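Local coordinates for phosphate-binding protein PstS 2 (Streptococcus pneumoniae, PDB 4H1X), which probably captures phosphate at the cell surface as the solute-binding component of the PstSACB ABC transporter and delivers it for import, at residues A[86-89]-A[93-96]; A[167-172]-A[225-230]; A[192-197]-A[216-221]. All coordinates share one frame; numbering follows the deposited sequence. Where two conformers were deposited one is given.

Contact 1. Residues A[86-89]-A[93-96]; sequences DGVK and DTVL
Lys89 and Thr94 face each other across a tight return of the chain, their CA atoms 7.1 Å apart, where the loop after strand 81-85 leads into helix 92-96. This is a strand-loop-helix connection at the surface of one lobe of the periplasmic binding protein fold, and Thr94 does most of the closing, by a hydrogen bond and by packing on Val88. Thr94 holds its hydroxyl between its own backbone N and carbonyl carbon (chi1 57°), which turns OG1 back toward the loop, where it donates a hydrogen bond to the backbone O of Lys89 at 2.7 Å. The donor comes in at a C=O...O angle of 143° and is tilted 18° from the carbonyl plane. OG1 also takes a weak hydrogen bond from the backbone N of Ser91, the residue just before the helix. That second bond resembles one half of a capping box, so the same hydroxyl links the loop carbonyl to the start of the helix. Lys89 takes part through its backbone, while its extended side chain runs off away from the helix. Beside the hydrogen bond there is also an apolar touch, in which Val88 and Thr94 pass each other in opposite directions. Thr94 also packs on Tyr100 and shares a backbone hydrogen bond with it, and Asp86 OD1 accepts a bond from Met247 N, tying the other end of the loop to helix 247-254. Val88 meets the threonine with one branch: its CG1 methyl lies 3.7 Å from Thr94 CB and 3.8 Å from Thr94 CG2.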
loop_
_atom_site.group_PDB
_atom_site.type_symbol
_atom_site.label_atom_id
_atom_site.label_comp_id
_atom_site.label_asym_id
_atom_site.label_seq_id
_atom_site.Cartn_x
_atom_site.Cartn_y
_atom_site.Cartn_z
ATOM N N ASP A 86 -2.926 18.055 -6.395
ATOM C CA ASP A 86 -2.234 18.751 -7.500
ATOM C C ASP A 86 -3.133 18.750 -8.748
ATOM O O ASP A 86 -2.656 18.532 -9.867
ATOM C CB ASP A 86 -0.870 18.108 -7.824
ATOM C CG ASP A 86 0.197 18.135 -6.746
ATOM O OD1 ASP A 86 0.286 19.155 -6.012
ATOM O OD2 ASP A 86 1.019 17.188 -6.711
ATOM N N GLY A 87 -4.434 18.938 -8.527
ATOM C CA GLY A 87 -5.454 18.938 -9.571
ATOM C C GLY A 87 -5.735 17.597 -10.232
ATOM O O GLY A 87 -6.502 17.561 -11.206
ATOM N N VAL A 88 -5.154 16.476 -9.691
ATOM C CA VAL A 88 -5.317 15.095 -10.215
ATOM C C VAL A 88 -6.304 14.287 -9.354
ATOM O O VAL A 88 -6.098 14.122 -8.146
ATOM C CB VAL A 88 -3.956 14.338 -10.318
ATOM C CG1 VAL A 88 -4.131 12.922 -10.873
ATOM C CG2 VAL A 88 -2.929 15.120 -11.147
ATOM N N LYS A 89 -7.333 13.724 -10.005
ATOM C CA LYS A 89 -8.341 12.886 -9.373
ATOM C C LYS A 89 -7.810 11.485 -9.249
ATOM O O LYS A 89 -7.372 10.908 -10.257
ATOM C CB LYS A 89 -9.630 12.889 -10.211
ATOM C CG LYS A 89 -10.704 11.938 -9.708
ATOM C CD LYS A 89 -11.893 11.893 -10.673
ATOM C CE LYS A 89 -12.946 10.923 -10.209
ATOM N NZ LYS A 89 -14.259 11.182 -10.868
ATOM N N ASP A 93 -6.754 4.860 -13.637
ATOM C CA ASP A 93 -6.029 5.495 -14.728
ATOM C C ASP A 93 -4.903 6.451 -14.283
ATOM O O ASP A 93 -3.822 6.403 -14.872
ATOM C CB ASP A 93 -7.020 6.229 -15.643
ATOM C CG ASP A 93 -7.884 5.296 -16.488
ATOM O OD1 ASP A 93 -7.572 4.072 -16.547
ATOM O OD2 ASP A 93 -8.840 5.786 -17.114
ATOM N N THR A 94 -5.134 7.311 -13.271
ATOM C CA THR A 94 -4.123 8.298 -12.851
ATOM C C THR A 94 -3.063 7.670 -11.948
ATOM O O THR A 94 -1.931 8.191 -11.876
ATOM C CB THR A 94 -4.763 9.527 -12.201
ATOM O OG1 THR A 94 -5.564 9.115 -11.094
ATOM C CG2 THR A 94 -5.615 10.346 -13.209
ATOM N N VAL A 95 -3.401 6.532 -11.298
ATOM C CA VAL A 95 -2.398 5.826 -10.514
ATOM C C VAL A 95 -1.472 5.114 -11.512
ATOM O O VAL A 95 -0.255 5.251 -11.412
ATOM C CB VAL A 95 -3.010 4.842 -9.491
ATOM C CG1 VAL A 95 -1.921 3.925 -8.881
ATOM C CG2 VAL A 95 -3.754 5.599 -8.383
ATOM N N LEU A 96 -2.074 4.386 -12.489
ATOM C CA LEU A 96 -1.345 3.648 -13.528
ATOM C C LEU A 96 -0.377 4.535 -14.324
ATOM O O LEU A 96 0.796 4.186 -14.455
ATOM C CB LEU A 96 -2.329 2.974 -14.500
ATOM C CG LEU A 96 -2.842 1.601 -14.080
ATOM C CD1 LEU A 96 -3.949 1.128 -15.015
ATOM C CD2 LEU A 96 -1.707 0.585 -14.039
#

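Contact 2. Residues A[167-172]-A[225-230]; sequences SSLMEK and DAIALD
Leu169 and Ile227 reach each other through contrasting first torsions: Leu169 has CG trans to N across the CA-CB bond (chi1 178°), whereas Ile227 places CG1 between N and the carbonyl carbon (chi1 64°), sending CD1 toward the helix. Met170, a selenomethionine, has a bent chain that brings its CE methyl to Ile227 CD1. Helix 164-180 is thereby laid against strand 223-236 in the interior of the protein. Leu169 CD2 meets two partners, 3.8 Å from Ala228 CB and 4.0 Å from Ile227 CD1. The isoleucine methyl is in turn touched by Met170 CE at 3.8 Å, the two side chains crossing at about a right angle, while Leu169 and Ile227 run past each other in opposite senses. Ile227 and Ala228 can both serve the helix because they form a classic beta bulge opposite Phe106 of strand 103-110, at the corner where the chain changes direction. Ile108, Phe121 and Met209 extend the apolar surroundings of Met170, and Ile125 those of Ile227, while the polar ends of Asp225 and Asp230 find partners in His126 and Arg104. Every group meeting across the interface is a methyl, with no hydrogen bond between the segments; the contact therefore rests on burial and shape.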
loop_
_atom_site.group_PDB
_atom_site.type_symbol
_atom_site.label_atom_id
_atom_site.label_comp_id
_atom_site.label_asym_id
_atom_site.label_seq_id
_atom_site.Cartn_x
_atom_site.Cartn_y
_atom_site.Cartn_z
ATOM N N SER A 167 0.989 -8.215 3.229
ATOM C CA SER A 167 0.561 -9.489 3.832
ATOM C C SER A 167 -0.861 -9.920 3.485
ATOM O O SER A 167 -1.058 -11.081 3.119
ATOM C CB SER A 167 0.714 -9.439 5.345
ATOM O OG SER A 167 2.081 -9.270 5.669
ATOM N N SER A 168 -1.857 -9.012 3.623
ATOM C CA SER A 168 -3.253 -9.369 3.357
ATOM C C SER A 168 -3.429 -9.830 1.917
ATOM O O SER A 168 -4.014 -10.889 1.701
ATOM C CB SER A 168 -4.205 -8.217 3.672
ATOM O OG SER A 168 -5.530 -8.694 3.515
ATOM N N LEU A 169 -2.872 -9.068 0.957
ATOM C CA LEU A 169 -2.958 -9.407 -0.457
ATOM C C LEU A 169 -2.229 -10.730 -0.750
ATOM O O LEU A 169 -2.751 -11.560 -1.509
ATOM C CB LEU A 169 -2.401 -8.284 -1.334
ATOM C CG LEU A 169 -2.413 -8.597 -2.852
ATOM C CD1 LEU A 169 -3.848 -8.896 -3.367
ATOM C CD2 LEU A 169 -1.775 -7.478 -3.643
HETATM N N MSE A 170 -1.043 -10.932 -0.143
HETATM C CA MSE A 170 -0.280 -12.169 -0.311
HETATM C C MSE A 170 -1.112 -13.359 0.170
HETATM O O MSE A 170 -1.123 -14.393 -0.499
HETATM C CB MSE A 170 1.050 -12.075 0.451
HETATM C CG MSE A 170 1.973 -13.221 0.169
HETATM SE SE MSE A 170 2.236 -13.477 -1.793
HETATM C CE MSE A 170 2.941 -11.912 -2.300
ATOM N N GLU A 171 -1.845 -13.197 1.302
ATOM C CA GLU A 171 -2.726 -14.231 1.850
ATOM C C GLU A 171 -3.789 -14.614 0.793
ATOM O O GLU A 171 -4.019 -15.799 0.557
ATOM C CB GLU A 171 -3.369 -13.748 3.167
ATOM C CG GLU A 171 -2.420 -13.800 4.362
ATOM C CD GLU A 171 -2.615 -12.815 5.509
ATOM O OE1 GLU A 171 -3.754 -12.335 5.724
ATOM O OE2 GLU A 171 -1.621 -12.562 6.227
ATOM N N LYS A 172 -4.405 -13.607 0.126
ATOM C CA LYS A 172 -5.434 -13.871 -0.912
ATOM C C LYS A 172 -4.808 -14.667 -2.087
ATOM O O LYS A 172 -5.413 -15.606 -2.624
ATOM C CB LYS A 172 -6.069 -12.551 -1.427
ATOM C CG LYS A 172 -6.786 -11.678 -0.365
ATOM C CD LYS A 172 -8.000 -12.377 0.229
ATOM C CE LYS A 172 -8.796 -11.428 1.105
ATOM N NZ LYS A 172 -9.850 -12.163 1.845
ATOM N N ASP A 225 9.448 -7.058 -8.528
ATOM C CA ASP A 225 8.323 -7.035 -9.438
ATOM C C ASP A 225 7.097 -6.456 -8.727
ATOM O O ASP A 225 6.740 -6.928 -7.645
ATOM C CB ASP A 225 8.076 -8.485 -9.872
ATOM C CG ASP A 225 6.815 -8.710 -10.656
ATOM O OD1 ASP A 225 6.669 -8.085 -11.733
ATOM O OD2 ASP A 225 5.985 -9.533 -10.210
ATOM N N ALA A 226 6.460 -5.431 -9.319
ATOM C CA ALA A 226 5.271 -4.839 -8.678
ATOM C C ALA A 226 4.029 -5.673 -9.007
ATOM O O ALA A 226 3.584 -5.695 -10.159
ATOM C CB ALA A 226 5.087 -3.391 -9.117
ATOM N N ILE A 227 3.478 -6.361 -8.002
ATOM C CA ILE A 227 2.283 -7.202 -8.156
ATOM C C ILE A 227 1.012 -6.349 -8.021
ATOM O O ILE A 227 -0.059 -6.786 -8.405
ATOM C CB ILE A 227 2.268 -8.402 -7.177
ATOM C CG1 ILE A 227 2.190 -7.963 -5.701
ATOM C CG2 ILE A 227 3.446 -9.325 -7.450
ATOM C CD1 ILE A 227 1.793 -9.100 -4.649
ATOM N N ALA A 228 1.132 -5.147 -7.476
ATOM C CA ALA A 228 -0.002 -4.242 -7.298
ATOM C C ALA A 228 0.475 -2.836 -7.029
ATOM O O ALA A 228 1.599 -2.639 -6.536
ATOM C CB ALA A 228 -0.871 -4.702 -6.124
ATOM N N LEU A 229 -0.401 -1.866 -7.301
ATOM C CA LEU A 229 -0.190 -0.467 -6.944
ATOM C C LEU A 229 -1.237 -0.121 -5.925
ATOM O O LEU A 229 -2.421 -0.453 -6.092
ATOM C CB LEU A 229 -0.242 0.485 -8.148
ATOM C CG LEU A 229 0.772 0.238 -9.264
ATOM C CD1 LEU A 229 0.567 1.254 -10.373
ATOM C CD2 LEU A 229 2.197 0.306 -8.746
ATOM N N ASP A 230 -0.792 0.464 -4.828
ATOM C CA ASP A 230 -1.685 0.826 -3.752
ATOM C C ASP A 230 -1.775 2.329 -3.695
ATOM O O ASP A 230 -0.804 2.976 -3.313
ATOM C CB ASP A 230 -1.176 0.242 -2.420
ATOM C CG ASP A 230 -2.008 0.641 -1.214
ATOM O OD1 ASP A 230 -3.266 0.513 -1.280
ATOM O OD2 ASP A 230 -1.416 1.110 -0.218
#

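Contact 3. Residues A[192-197]-A[216-221]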
loop_
_atom_site.group_PDB
_atom_site.type_symbol
_atom_site.label_atom_id
_atom_site.label_comp_id
_atom_site.label_asym_id
_atom_site.label_seq_id
_atom_site.Cartn_x
_atom_site.Cartn_y
_atom_site.Cartn_z
ATOM N N GLY A 192 8.578 -6.510 8.079
ATOM C CA GLY A 192 8.863 -5.236 7.421
ATOM C C GLY A 192 9.623 -5.460 6.145
ATOM O O GLY A 192 10.168 -6.550 5.943
ATOM N N SER A 193 9.638 -4.447 5.269
ATOM C CA SER A 193 10.292 -4.560 3.961
ATOM C C SER A 193 11.791 -4.930 4.098
ATOM O O SER A 193 12.256 -5.854 3.411
ATOM C CB SER A 193 10.129 -3.260 3.167
ATOM O OG SER A 193 8.766 -2.996 2.849
ATOM N N SER A 194 12.527 -4.238 4.994
ATOM C CA SER A 194 13.953 -4.487 5.188
ATOM C C SER A 194 14.202 -5.929 5.609
ATOM O O SER A 194 15.093 -6.577 5.041
ATOM C CB SER A 194 14.542 -3.516 6.210
ATOM O OG SER A 194 14.552 -2.213 5.646
ATOM N N ALA A 195 13.370 -6.464 6.546
ATOM C CA ALA A 195 13.505 -7.852 7.021
ATOM C C ALA A 195 13.203 -8.876 5.907
ATOM O O ALA A 195 13.887 -9.887 5.824
ATOM C CB ALA A 195 12.613 -8.103 8.231
ATOM N N GLY A 196 12.272 -8.550 5.013
ATOM C CA GLY A 196 11.946 -9.391 3.862
ATOM C C GLY A 196 13.111 -9.479 2.879
ATOM O O GLY A 196 13.460 -10.568 2.402
ATOM N N ILE A 197 13.719 -8.323 2.553
ATOM C CA ILE A 197 14.883 -8.288 1.641
ATOM C C ILE A 197 16.023 -9.140 2.236
ATOM O O ILE A 197 16.607 -9.983 1.541
ATOM C CB ILE A 197 15.332 -6.810 1.405
ATOM C CG1 ILE A 197 14.266 -6.063 0.595
ATOM C CG2 ILE A 197 16.710 -6.748 0.709
ATOM C CD1 ILE A 197 14.345 -4.552 0.683
ATOM N N PRO A 216 19.364 1.149 -4.225
ATOM C CA PRO A 216 20.363 0.450 -5.056
ATOM C C PRO A 216 21.061 -0.684 -4.279
ATOM O O PRO A 216 21.251 -1.764 -4.835
ATOM C CB PRO A 216 21.336 1.561 -5.434
ATOM C CG PRO A 216 20.482 2.807 -5.431
ATOM C CD PRO A 216 19.562 2.619 -4.263
ATOM N N GLU A 217 21.378 -0.476 -2.974
ATOM C CA GLU A 217 22.039 -1.518 -2.163
ATOM C C GLU A 217 21.105 -2.734 -1.959
ATOM O O GLU A 217 21.548 -3.885 -2.084
ATOM C CB GLU A 217 22.495 -0.949 -0.804
ATOM C CG GLU A 217 23.457 -1.868 -0.060
ATOM C CD GLU A 217 24.005 -1.418 1.288
ATOM O OE1 GLU A 217 24.007 -0.198 1.576
ATOM O OE2 GLU A 217 24.483 -2.297 2.042
ATOM N N GLU A 218 19.829 -2.482 -1.631
ATOM C CA GLU A 218 18.859 -3.572 -1.417
ATOM C C GLU A 218 18.664 -4.390 -2.692
ATOM O O GLU A 218 18.615 -5.611 -2.618
ATOM C CB GLU A 218 17.498 -3.023 -0.957
ATOM C CG GLU A 218 17.492 -2.488 0.465
ATOM C CD GLU A 218 16.274 -1.656 0.818
ATOM O OE1 GLU A 218 15.563 -1.183 -0.102
ATOM O OE2 GLU A 218 16.006 -1.515 2.032
ATOM N N GLY A 219 18.579 -3.709 -3.837
ATOM C CA GLY A 219 18.345 -4.347 -5.131
ATOM C C GLY A 219 19.457 -5.250 -5.642
ATOM O O GLY A 219 19.205 -6.087 -6.512
ATOM N N LYS A 220 20.696 -5.102 -5.114
ATOM C CA LYS A 220 21.847 -5.903 -5.547
ATOM C C LYS A 220 21.574 -7.398 -5.360
ATOM O O LYS A 220 21.201 -7.815 -4.267
ATOM C CB LYS A 220 23.127 -5.485 -4.797
ATOM C CG LYS A 220 24.401 -5.752 -5.590
ATOM C CD LYS A 220 25.643 -5.286 -4.835
ATOM C CE LYS A 220 26.921 -5.713 -5.522
ATOM N NZ LYS A 220 28.118 -5.057 -4.933
ATOM N N SER A 221 21.706 -8.178 -6.450
ATOM C CA SER A 221 21.503 -9.640 -6.524
ATOM C C SER A 221 20.016 -10.025 -6.558
ATOM O O SER A 221 19.720 -11.212 -6.612
ATOM C CB SER A 221 22.184 -10.368 -5.358
ATOM O OG SER A 221 21.442 -10.272 -4.147
HETATM O O HOH W 1 17.320 -2.643 4.060
#
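Ile197 lays its CD1 methyl over the flat face of the Glu218 carboxylate, 3.5 Å from Glu218 CD and equally 3.7 Å from Glu218 OE1 and OE2. The pair joins the first turn of helix 193-202, with Gly192 at its N-cap, to the short, weakly bonded helix 216-219 in the second lobe of the periplasmic binding protein fold. The two side chains cross at about a right angle. Glu218, with CG anti to its carbonyl carbon (chi1 -71°) and an extended chain beyond it, slides its CB and CG past the same methyl, so Ile197 CD1 rests on aliphatic carbon as well as on the acid. Ile197 also packs on Val210 and Leu222.

The two carboxylate oxygens are held in different ways. OE1 makes a salt bridge to Arg212 and accepts a hydrogen bond from the backbone N of Thr215, the residue ahead of the short helix; this second bond is the half of a capping box in which a glutamate three residues on reaches back. Lys201 NZ donates a hydrogen bond to the backbone O of Glu218, so the short helix is tied to helix 193-202 at this level too. With these partners in place, the carboxylate probably stays ionised although one face is covered by a methyl. OE2 lies 4.0 Å from Ser194 OG, and a water spans the gap: it donates to Glu218 OE2 at 2.7 Å and meets Ser194 OG at 3.2 Å.

Contact 1 comes first along the chain and contact 3 is nested within the loop that contact 2 closes. Contact 1 lies on one lobe, contacts 2 and 3 on the other. Contact 1 touches contact 2 through Val95 CG1 and Leu229 CB, 3.9 Å apart, although their centres are about 21 Å apart. Strand 223-236 pairs with 67-72 and 81-85 as well as with 103-110 and so runs between the lobes, consistent with the hinge of a solute-binding protein that closes around its ligand. Contact 3, centred about 17 Å from contact 2, is joined to it by sequence, helix 216-219 leading into strand 223-236. Contacts 1 and 3 stay about 17 Å apart at their nearest atoms.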